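Local coordinates for protein aminotransferase, class III (Thermomicrobium roseum, PDB 6IO1) that acts as a thermostable (S)-enantioselective omega-transaminase of the class-III aminotransferase family, using pyridoxal 5'-phosphate as its cofactor, at residues G120-N125 with M159-A164; E126-I131 with P282-F287; I131-W136 with V145-R150. All blocks are in the same frame, centred on the assembly; numbering follows the deposited sequence.

Interaction 1: residues G120-N125 with M159-A164; sequences GGAESN and MGALSA. With PMP (4'-deoxy-4'-aminopyridoxal-5'-phosphate), chain C.
Asn-125 meets Ala-161 through its first side-chain carbon: CB of Asn-125 lies 4.1 Å from CB of Ala-161, a plain methylene-to-methyl contact between two helices. From there the chain turns at chi1 -76°, setting CG beside the backbone N, and the amide leaves the helix interface for the cofactor. At its end OD1 is hydrogen-bonded to Thr-286 OG1, while ND2 is held by His-155 O and Asp-260 OD2 and stands 3.5 Å from N1 of the PMP pyridine ring. Bonds at both amide atoms fix the rotation of the group next to the ring. One turn earlier, the backbone O of Ala-122 is 4.1 Å from Ala-161 CB. Gly-120 is the N-cap residue here, and the helix start faces the phosphate: Gly-121 N donates to PMP O1P at 2.9 Å, an example of a helix N terminus binding an anion. Thr-323 N of the second subunit adds another bond to PMP. The short helix 159-164 lies against the first turn of helix 121-138, and Ala-164 and Asn-125 both touch Ile-225 of strand 221-226, in the sheet that contains strands 146-150 and 284-287.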
# COMPACT_ATOMS: atom_id res chain seq x y z
N GLY B 120 -1.14 -4.00 2.16
CA GLY B 120 -2.36 -3.53 2.81
C GLY B 120 -3.60 -4.02 2.10
O GLY B 120 -3.54 -4.61 1.02
N GLY B 121 -4.74 -3.77 2.75
CA GLY B 121 -6.01 -4.21 2.20
C GLY B 121 -6.38 -3.52 0.90
O GLY B 121 -6.88 -4.16 -0.03
N ALA B 122 -6.18 -2.20 0.82
CA ALA B 122 -6.49 -1.49 -0.41
C ALA B 122 -5.63 -1.97 -1.57
O ALA B 122 -6.12 -2.14 -2.69
CB ALA B 122 -6.32 0.02 -0.22
N GLU B 123 -4.34 -2.20 -1.31
CA GLU B 123 -3.47 -2.76 -2.33
C GLU B 123 -3.98 -4.12 -2.79
O GLU B 123 -4.00 -4.42 -3.99
CB GLU B 123 -2.04 -2.89 -1.80
CG GLU B 123 -1.25 -1.59 -1.75
CD GLU B 123 0.20 -1.81 -1.36
OE1 GLU B 123 0.59 -2.98 -1.16
OE2 GLU B 123 0.95 -0.82 -1.26
N SER B 124 -4.43 -4.94 -1.84
CA SER B 124 -4.93 -6.28 -2.17
C SER B 124 -6.18 -6.20 -3.04
O SER B 124 -6.31 -6.92 -4.03
CB SER B 124 -5.21 -7.06 -0.88
OG SER B 124 -4.03 -7.27 -0.14
N ASN B 125 -7.13 -5.34 -2.66
CA ASN B 125 -8.37 -5.23 -3.43
C ASN B 125 -8.12 -4.65 -4.82
O ASN B 125 -8.73 -5.09 -5.80
CB ASN B 125 -9.39 -4.41 -2.66
CG ASN B 125 -10.02 -5.19 -1.52
OD1 ASN B 125 -10.13 -6.42 -1.58
ND2 ASN B 125 -10.41 -4.50 -0.46
N MET B 159 -7.50 3.94 -5.28
CA MET B 159 -7.57 3.29 -6.59
C MET B 159 -8.96 2.65 -6.72
O MET B 159 -9.93 3.16 -6.15
CB MET B 159 -6.40 2.35 -6.71
N GLY B 160 -9.08 1.54 -7.45
CA GLY B 160 -10.39 0.93 -7.64
C GLY B 160 -11.09 0.57 -6.34
O GLY B 160 -12.32 0.58 -6.28
N ALA B 161 -10.32 0.25 -5.29
CA ALA B 161 -10.92 -0.04 -4.00
C ALA B 161 -11.82 1.10 -3.53
O ALA B 161 -12.93 0.86 -3.03
CB ALA B 161 -9.84 -0.33 -2.96
N LEU B 162 -11.38 2.34 -3.75
CA LEU B 162 -12.20 3.49 -3.38
C LEU B 162 -13.55 3.44 -4.08
O LEU B 162 -14.59 3.74 -3.48
CB LEU B 162 -11.46 4.79 -3.70
CG LEU B 162 -12.20 6.12 -3.49
CD1 LEU B 162 -12.77 6.26 -2.08
CD2 LEU B 162 -11.30 7.30 -3.82
N SER B 163 -13.56 3.06 -5.36
CA SER B 163 -14.82 2.89 -6.07
C SER B 163 -15.60 1.71 -5.52
O SER B 163 -16.83 1.77 -5.40
CB SER B 163 -14.58 2.73 -7.57
OG SER B 163 -14.01 3.90 -8.13
N ALA B 164 -14.91 0.61 -5.18
CA ALA B 164 -15.59 -0.57 -4.65
C ALA B 164 -16.28 -0.26 -3.33
O ALA B 164 -17.36 -0.79 -3.05
CB ALA B 164 -14.59 -1.71 -4.48
N1 PMP C . -10.63 -4.12 3.03
C2 PMP C . -11.33 -4.13 4.16
C2A PMP C . -12.38 -5.18 4.36
C3 PMP C . -11.10 -3.17 5.16
O3 PMP C . -11.83 -3.20 6.31
C4 PMP C . -10.11 -2.19 4.96
C4A PMP C . -9.84 -1.15 6.02
N4A PMP C . -10.13 -1.63 7.37
C5 PMP C . -9.39 -2.20 3.76
C6 PMP C . -9.69 -3.18 2.84
C5A PMP C . -8.32 -1.18 3.49
O4P PMP C . -7.03 -1.64 3.99
P PMP C . -5.72 -0.69 3.96
O1P PMP C . -4.59 -1.52 4.53
O2P PMP C . -5.51 -0.32 2.51
O3P PMP C . -6.07 0.51 4.83

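Interaction 2: residues E126-I131 with P282-F287; sequences ETAIKI and PDIVTF
Ala-128 faces the strand with a single methyl group, and two branched side chains receive it. Its CB lies 3.6 Å from CG2 of Thr-286 and 3.7 Å from CG2 of Ile-284, so the helix methyl rests against two methyls on the same face of the strand. The two receiving groups are turned differently. In Ile-284 the CG2 branch stands anti to the backbone N; in Thr-286 (chi1 64°) CG2 stands anti to the carbonyl carbon, which presents the methyl to the helix and turns OG1 off to its hydrogen bond with Asn-125 OD1. Ile-284 has a longer arm as well. With its chain extended (chi2 171°), CD1 reaches past Ala-128 along the helix, coming 4.0 Å from the backbone O of Ala-128 and 4.2 Å from CG2 of Ile-131. The two isoleucines meet at a slant, branch against end, and do not lie alongside one another. The small Ala-128, whose CA is nearest that of Ile-284, is consistent with axes of the two short segments only 8.9 Å apart, which run almost antiparallel at 163°. The side chains meet through carbon atoms alone, and all four touching residues are buried. Around it, strand 284-287 lies between strand 256-260, parallel to it, and strand 299-304, antiparallel. Ala-128 also touches Ile-258 of strand 256-260. Ile-307 of helix 305-312 packs on both Ile-131 and Ile-284, and Leu-20 of the second subunit reaches Ile-131, so the helix is held between the sheet and the dimer partner.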
# COMPACT_ATOMS: atom_id res chain seq x y z
N GLU B 126 -7.22 -3.67 -4.93
CA GLU B 126 -6.85 -3.16 -6.24
C GLU B 126 -6.23 -4.26 -7.09
O GLU B 126 -6.55 -4.40 -8.28
CB GLU B 126 -5.89 -1.98 -6.11
CG GLU B 126 -5.24 -1.55 -7.42
CD GLU B 126 -6.16 -0.72 -8.29
OE1 GLU B 126 -5.71 -0.26 -9.36
OE2 GLU B 126 -7.34 -0.52 -7.92
N THR B 127 -5.34 -5.06 -6.49
CA THR B 127 -4.73 -6.16 -7.21
C THR B 127 -5.78 -7.16 -7.68
O THR B 127 -5.72 -7.64 -8.81
CB THR B 127 -3.69 -6.85 -6.32
OG1 THR B 127 -2.66 -5.92 -5.97
CG2 THR B 127 -3.07 -8.04 -7.04
N ALA B 128 -6.75 -7.48 -6.82
CA ALA B 128 -7.79 -8.44 -7.19
C ALA B 128 -8.65 -7.91 -8.33
O ALA B 128 -8.98 -8.66 -9.26
CB ALA B 128 -8.66 -8.76 -5.97
N ILE B 129 -9.04 -6.63 -8.27
CA ILE B 129 -9.86 -6.06 -9.34
C ILE B 129 -9.10 -6.08 -10.66
O ILE B 129 -9.63 -6.47 -11.71
CB ILE B 129 -10.29 -4.63 -8.96
CG1 ILE B 129 -11.30 -4.67 -7.81
CG2 ILE B 129 -10.88 -3.90 -10.16
CD1 ILE B 129 -11.56 -3.32 -7.18
N LYS B 130 -7.83 -5.66 -10.62
CA LYS B 130 -7.02 -5.66 -11.84
C LYS B 130 -6.82 -7.07 -12.36
O LYS B 130 -6.81 -7.29 -13.58
CB LYS B 130 -5.67 -4.98 -11.57
CG LYS B 130 -5.79 -3.50 -11.24
CD LYS B 130 -4.43 -2.85 -11.03
CE LYS B 130 -3.69 -2.69 -12.34
NZ LYS B 130 -2.29 -2.20 -12.13
N ILE B 131 -6.65 -8.05 -11.46
CA ILE B 131 -6.48 -9.44 -11.89
C ILE B 131 -7.74 -9.96 -12.56
O ILE B 131 -7.67 -10.66 -13.57
CB ILE B 131 -6.06 -10.31 -10.69
CG1 ILE B 131 -4.58 -10.11 -10.37
CG2 ILE B 131 -6.34 -11.78 -10.98
CD1 ILE B 131 -4.10 -10.91 -9.19
N PRO B 282 -14.63 -18.66 -3.09
CA PRO B 282 -14.39 -17.57 -4.04
C PRO B 282 -13.33 -17.93 -5.07
O PRO B 282 -12.45 -18.77 -4.84
CB PRO B 282 -13.91 -16.43 -3.14
CG PRO B 282 -13.27 -17.11 -1.98
CD PRO B 282 -14.05 -18.39 -1.77
N ASP B 283 -13.43 -17.28 -6.23
CA ASP B 283 -12.37 -17.38 -7.22
C ASP B 283 -11.14 -16.59 -6.80
O ASP B 283 -10.01 -16.98 -7.10
CB ASP B 283 -12.88 -16.90 -8.58
CG ASP B 283 -14.19 -17.55 -8.97
OD1 ASP B 283 -14.19 -18.74 -9.32
OD2 ASP B 283 -15.23 -16.86 -8.93
N ILE B 284 -11.35 -15.47 -6.10
CA ILE B 284 -10.27 -14.62 -5.62
C ILE B 284 -10.58 -14.23 -4.18
O ILE B 284 -11.73 -13.95 -3.83
CB ILE B 284 -10.10 -13.35 -6.49
CG1 ILE B 284 -9.84 -13.73 -7.95
CG2 ILE B 284 -8.98 -12.48 -5.97
CD1 ILE B 284 -9.89 -12.56 -8.90
N VAL B 285 -9.55 -14.23 -3.34
CA VAL B 285 -9.66 -13.82 -1.95
C VAL B 285 -8.59 -12.77 -1.67
O VAL B 285 -7.47 -12.86 -2.17
CB VAL B 285 -9.52 -15.01 -0.98
CG1 VAL B 285 -8.17 -15.70 -1.14
CG2 VAL B 285 -9.72 -14.55 0.45
N THR B 286 -8.95 -11.75 -0.90
CA THR B 286 -8.02 -10.72 -0.48
C THR B 286 -7.89 -10.74 1.03
O THR B 286 -8.88 -10.95 1.74
CB THR B 286 -8.46 -9.33 -0.95
OG1 THR B 286 -9.69 -8.98 -0.31
CG2 THR B 286 -8.65 -9.32 -2.45
N PHE B 287 -6.68 -10.53 1.53
CA PHE B 287 -6.44 -10.59 2.96
C PHE B 287 -5.41 -9.55 3.36
O PHE B 287 -4.62 -9.07 2.54
CB PHE B 287 -5.97 -11.99 3.40
CG PHE B 287 -4.88 -12.57 2.54
CD1 PHE B 287 -5.18 -13.27 1.39
CD2 PHE B 287 -3.55 -12.42 2.90
CE1 PHE B 287 -4.18 -13.81 0.60
CE2 PHE B 287 -2.54 -12.96 2.12
CZ PHE B 287 -2.86 -13.65 0.97

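Interaction 3: residues I131-W136 with V145-R150; sequences IARYYW and VKILSR
Arg-133 stretches across the start of strand 146-150, its guanidinium overlapping the side chain of Ile-147 at a slant, with NH2 3.8 Å from CG1 of Ile-147. The arm that carries it is extended from CG to NE and passes beside the backbone of Val-145, where CG of Arg-133 comes 4.0 Å from CA of Val-145. Its polar end then takes hold of one atom, the carbonyl oxygen of Val-145. NE donates to Val-145 O at 2.7 Å (N-H...O 155°), lying in the carbonyl plane on a lone pair, and NH2 donates to the same oxygen at 2.9 Å with a more bent bond (136°) and a direction tilted from that plane. The oxygen itself sits in the plane of the guanidinium, at the edge that NE and NH2 share, so the grip is side-on and two-pronged. Two bonds to one acceptor restrict the swing of the guanidinium, and the positive charge would probably polarise this carbonyl. The aliphatic part of Val-145 joins in through CB, 3.9 Å from NE of Arg-133. Phe-181 of strand 181-184 touches both Arg-133 and Ile-147, and Phe-174 of the second subunit packs on Arg-133, which places the arginine near the dimer interface. The helix and the strand it holds belong to a beta-alpha-beta crossover: strand 112-118, helix 121-138 and strand 146-150, the two strands parallel but well separated in the seven-stranded mixed sheet that characterises the large domain of fold-type I PLP enzymes.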
# COMPACT_ATOMS: atom_id res chain seq x y z
N ILE B 131 -6.65 -8.05 -11.46
CA ILE B 131 -6.48 -9.44 -11.89
C ILE B 131 -7.74 -9.96 -12.56
O ILE B 131 -7.67 -10.66 -13.57
CB ILE B 131 -6.06 -10.31 -10.69
CG1 ILE B 131 -4.58 -10.11 -10.37
CG2 ILE B 131 -6.34 -11.78 -10.98
CD1 ILE B 131 -4.10 -10.91 -9.19
N ALA B 132 -8.91 -9.63 -12.01
CA ALA B 132 -10.16 -10.08 -12.63
C ALA B 132 -10.31 -9.49 -14.03
O ALA B 132 -10.62 -10.20 -15.00
CB ALA B 132 -11.35 -9.70 -11.75
N ARG B 133 -10.08 -8.18 -14.16
CA ARG B 133 -10.20 -7.54 -15.46
C ARG B 133 -9.18 -8.09 -16.45
O ARG B 133 -9.50 -8.35 -17.62
CB ARG B 133 -10.08 -6.02 -15.32
CG ARG B 133 -11.28 -5.41 -14.60
CD ARG B 133 -11.06 -3.95 -14.23
NE ARG B 133 -12.33 -3.28 -13.96
CZ ARG B 133 -12.44 -2.08 -13.41
NH1 ARG B 133 -11.35 -1.41 -13.05
NH2 ARG B 133 -13.64 -1.55 -13.21
N TYR B 134 -7.94 -8.28 -16.00
CA TYR B 134 -6.89 -8.85 -16.85
C TYR B 134 -7.21 -10.28 -17.25
O TYR B 134 -6.89 -10.71 -18.36
CB TYR B 134 -5.55 -8.77 -16.12
CG TYR B 134 -4.36 -9.28 -16.89
CD1 TYR B 134 -4.04 -8.78 -18.14
CD2 TYR B 134 -3.53 -10.25 -16.34
CE1 TYR B 134 -2.95 -9.24 -18.84
CE2 TYR B 134 -2.43 -10.72 -17.03
CZ TYR B 134 -2.14 -10.21 -18.28
OH TYR B 134 -1.04 -10.68 -18.97
N TYR B 135 -7.82 -11.04 -16.34
CA TYR B 135 -8.22 -12.41 -16.64
C TYR B 135 -9.24 -12.43 -17.77
O TYR B 135 -9.11 -13.21 -18.73
CB TYR B 135 -8.79 -13.07 -15.38
CG TYR B 135 -9.56 -14.35 -15.60
CD1 TYR B 135 -8.92 -15.58 -15.58
CD2 TYR B 135 -10.94 -14.33 -15.79
CE1 TYR B 135 -9.62 -16.76 -15.77
CE2 TYR B 135 -11.65 -15.51 -15.98
CZ TYR B 135 -10.99 -16.71 -15.97
OH TYR B 135 -11.69 -17.88 -16.15
N TRP B 136 -10.27 -11.59 -17.67
CA TRP B 136 -11.25 -11.53 -18.76
C TRP B 136 -10.62 -11.00 -20.05
O TRP B 136 -10.99 -11.43 -21.14
CB TRP B 136 -12.45 -10.70 -18.34
CG TRP B 136 -13.31 -11.41 -17.35
CD1 TRP B 136 -13.63 -11.00 -16.09
CD2 TRP B 136 -13.96 -12.69 -17.52
NE1 TRP B 136 -14.43 -11.92 -15.47
CE2 TRP B 136 -14.65 -12.97 -16.33
CE3 TRP B 136 -14.02 -13.61 -18.57
CZ2 TRP B 136 -15.39 -14.13 -16.15
CZ3 TRP B 136 -14.75 -14.77 -18.39
CH2 TRP B 136 -15.43 -15.02 -17.19
N VAL B 145 -15.49 -5.64 -17.59
CA VAL B 145 -14.68 -4.85 -16.67
C VAL B 145 -15.47 -4.34 -15.47
O VAL B 145 -14.88 -3.89 -14.48
CB VAL B 145 -14.02 -3.66 -17.41
CG1 VAL B 145 -13.09 -4.16 -18.50
CG2 VAL B 145 -15.09 -2.74 -17.98
N LYS B 146 -16.80 -4.40 -15.54
CA LYS B 146 -17.62 -3.85 -14.46
C LYS B 146 -17.44 -4.65 -13.17
O LYS B 146 -17.32 -5.87 -13.19
CB LYS B 146 -19.09 -3.84 -14.86
CG LYS B 146 -19.40 -2.97 -16.07
CD LYS B 146 -20.89 -2.94 -16.36
CE LYS B 146 -21.17 -2.30 -17.71
NZ LYS B 146 -22.61 -2.42 -18.08
N ILE B 147 -17.44 -3.95 -12.04
CA ILE B 147 -17.26 -4.58 -10.73
C ILE B 147 -18.50 -4.33 -9.90
O ILE B 147 -18.93 -3.18 -9.72
CB ILE B 147 -16.01 -4.04 -10.01
CG1 ILE B 147 -14.75 -4.32 -10.84
CG2 ILE B 147 -15.89 -4.66 -8.62
CD1 ILE B 147 -14.30 -5.77 -10.79
N LEU B 148 -19.09 -5.41 -9.39
CA LEU B 148 -20.26 -5.33 -8.53
C LEU B 148 -19.82 -5.19 -7.08
O LEU B 148 -18.99 -5.96 -6.60
CB LEU B 148 -21.15 -6.56 -8.69
CG LEU B 148 -21.96 -6.66 -9.99
CD1 LEU B 148 -22.59 -8.04 -10.11
CD2 LEU B 148 -23.03 -5.57 -10.05
N SER B 149 -20.39 -4.20 -6.39
CA SER B 149 -20.13 -3.96 -4.98
C SER B 149 -21.45 -3.60 -4.32
O SER B 149 -22.50 -3.56 -4.96
CB SER B 149 -19.07 -2.87 -4.78
OG SER B 149 -18.64 -2.82 -3.43
N ARG B 150 -21.41 -3.35 -3.01
CA ARG B 150 -22.62 -3.09 -2.25
C ARG B 150 -22.51 -1.79 -1.48
O ARG B 150 -21.41 -1.31 -1.16
CB ARG B 150 -22.92 -4.24 -1.28
CG ARG B 150 -23.10 -5.59 -1.96
CD ARG B 150 -23.13 -6.72 -0.95
NE ARG B 150 -21.86 -6.87 -0.26
CZ ARG B 150 -21.64 -7.75 0.72
NH1 ARG B 150 -22.60 -8.58 1.09
NH2 ARG B 150 -20.45 -7.82 1.30

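In the fold
Coming from the N terminus, the chain leaves strand 112-118 and enters helix 121-138, whose successive turns supply the first segment of interactions 1, 2 and 3 in that order. The loops close in a different order. Strand 146-150 returns after only eight residues and completes interaction 3; helix 159-164 follows and completes interaction 1, enclosing that short loop. Interaction 2 waits until strand 284-287, with 150 residues between its segments, so its loop crosses that of interaction 1 and also encloses interaction 3. One helix is thereby tied at its N-terminal end, where the cofactor phosphate binds, to a short helix, along its middle to strand 284-287, and farther on to strand 146-150 of the same sheet.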